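Local coordinates for gamma-glutamyltranspeptidase (Streptomyces lincolnensis, PDB 6J3I), which is a homologue of LmbA in the gamma-glutamyltranspeptidase family, Ntn-fold enzymes that typically cut their own chain to free a catalytic threonine, at residues 415-420 and 440-445. The protein carries 1 engineered substitution. Residues are numbered along the deposited sequence; the frame is centred on the assembly and turned at random.
Sequences GSTRGD and GGWLQS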
loop_
_atom_site.group_PDB
_atom_site.type_symbol
_atom_site.label_atom_id
_atom_site.label_comp_id
_atom_site.label_asym_id
_atom_site.label_seq_id
_atom_site.Cartn_x
_atom_site.Cartn_y
_atom_site.Cartn_z
ATOM N N GLY A 415 8.043 16.727 -7.207
ATOM C CA GLY A 415 7.818 15.839 -6.077
ATOM C C GLY A 415 6.586 14.964 -6.263
ATOM O O GLY A 415 6.230 14.200 -5.368
ATOM N N SER A 416 5.916 15.094 -7.413
ATOM C CA SER A 416 4.828 14.201 -7.791
ATOM C C SER A 416 5.421 12.821 -8.059
ATOM O O SER A 416 6.558 12.696 -8.536
ATOM C CB SER A 416 4.058 14.720 -9.011
ATOM O OG SER A 416 4.917 15.040 -10.085
ATOM N N THR A 417 4.649 11.796 -7.715
ATOM C CA THR A 417 5.134 10.424 -7.701
ATOM C C THR A 417 4.119 9.434 -8.228
ATOM O O THR A 417 2.933 9.738 -8.368
ATOM C CB THR A 417 5.481 9.960 -6.266
ATOM O OG1 THR A 417 4.332 10.089 -5.417
ATOM C CG2 THR A 417 6.602 10.774 -5.703
ATOM N N ARG A 418 4.630 8.242 -8.501
ATOM C CA ARG A 418 3.830 7.048 -8.747
ATOM C C ARG A 418 4.167 5.990 -7.692
ATOM O O ARG A 418 3.262 5.402 -7.096
ATOM C CB ARG A 418 4.102 6.513 -10.153
ATOM N N GLY A 419 5.471 5.756 -7.486
ATOM C CA GLY A 419 6.007 4.820 -6.462
ATOM C C GLY A 419 5.300 4.963 -5.130
ATOM O O GLY A 419 5.122 6.093 -4.636
ATOM N N ASP A 420 4.882 3.836 -4.559
ATOM C CA ASP A 420 3.902 3.867 -3.476
ATOM C C ASP A 420 4.058 2.692 -2.545
ATOM O O ASP A 420 3.904 1.549 -2.961
ATOM C CB ASP A 420 2.495 3.879 -4.082
ATOM C CG ASP A 420 1.382 3.686 -3.051
ATOM O OD1 ASP A 420 1.401 4.345 -2.000
ATOM O OD2 ASP A 420 0.457 2.902 -3.318
ATOM N N GLY A 440 2.580 6.477 2.326
ATOM C CA GLY A 440 2.281 7.882 2.538
ATOM C C GLY A 440 3.222 8.534 3.514
ATOM O O GLY A 440 3.920 7.863 4.276
ATOM N N GLY A 441 3.240 9.858 3.479
ATOM C CA GLY A 441 4.133 10.643 4.318
ATOM C C GLY A 441 5.580 10.533 3.887
ATOM O O GLY A 441 6.501 10.684 4.707
ATOM N N TRP A 442 5.777 10.286 2.593
ATOM C CA TRP A 442 7.118 10.156 2.033
ATOM C C TRP A 442 7.765 11.521 1.807
ATOM O O TRP A 442 7.089 12.557 1.725
ATOM C CB TRP A 442 7.139 9.305 0.754
ATOM C CG TRP A 442 6.129 9.682 -0.296
ATOM C CD1 TRP A 442 6.044 10.856 -0.977
ATOM C CD2 TRP A 442 5.046 8.870 -0.763
ATOM N NE1 TRP A 442 4.984 10.825 -1.845
ATOM C CE2 TRP A 442 4.354 9.618 -1.734
ATOM C CE3 TRP A 442 4.604 7.577 -0.463
ATOM C CZ2 TRP A 442 3.237 9.126 -2.402
ATOM C CZ3 TRP A 442 3.492 7.087 -1.134
ATOM C CH2 TRP A 442 2.822 7.861 -2.093
ATOM N N LEU A 443 9.087 11.496 1.698
ATOM C CA LEU A 443 9.907 12.706 1.703
ATOM C C LEU A 443 9.759 13.613 0.473
ATOM O O LEU A 443 9.957 14.819 0.586
ATOM C CB LEU A 443 11.376 12.323 1.912
ATOM C CG LEU A 443 12.116 11.572 0.784
ATOM C CD1 LEU A 443 12.740 12.519 -0.234
ATOM C CD2 LEU A 443 13.216 10.688 1.347
ATOM N N GLN A 444 9.379 13.047 -0.675
ATOM C CA GLN A 444 9.380 13.770 -1.975
ATOM C C GLN A 444 8.261 14.787 -2.136
ATOM O O GLN A 444 8.357 15.660 -2.995
ATOM C CB GLN A 444 9.169 12.843 -3.185
ATOM C CG GLN A 444 9.905 11.549 -3.179
ATOM C CD GLN A 444 9.109 10.400 -2.599
ATOM O OE1 GLN A 444 8.286 9.792 -3.268
ATOM N NE2 GLN A 444 9.402 10.062 -1.360
ATOM N N SER A 445 7.183 14.621 -1.376
ATOM C CA SER A 445 5.896 15.224 -1.730
ATOM C C SER A 445 5.240 16.122 -0.670
ATOM O O SER A 445 4.103 16.572 -0.855
ATOM C CB SER A 445 4.950 14.103 -2.154
ATOM O OG SER A 445 5.631 13.180 -2.989
HETATM O O HOH W 1 2.533 12.343 -3.692
#
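The type I beta turn from W442 to S445 packs against the loop 415-420, and its last residue makes the polar link: S445 OG donates to G415 O at 2.7 Å, nearly in line with the carbonyl (163° at the oxygen). The same hydroxyl also accepts from W442 NE1, 2.7 Å away and almost in the indole plane though the bond is bent (131°), so it ties the turn to itself and to the facing loop. Beside it, G415 CA lies 3.1 Å from Q444 O in a CA-H...O contact, and no room remains there for a side chain. T417 splits its branches: CG2 lies 3.1 Å from OE1 of Q444, whose NE2 donates to H53 O, while OG1, placed between backbone N and carbonyl carbon (chi1 57°), approaches W442 CZ2 obliquely at 3.3 Å. Loop 415-420 leads into strand 424-428; the engineered alanine directly follows D420, probably where the family's nucleophilic threonine would begin the small subunit, and the chain here is continuous across that junction. The indole reaches this end too, with G419 O over one face and D420 OD1 at its edge, 3.6 Å from CZ3. OD1 also has a salt bridge to R459 and a hydrogen bond to S439 OG. Were W442 replaced by an alanine, S445 OG would probably lose its indole donor and a gap open beside T417 and G419.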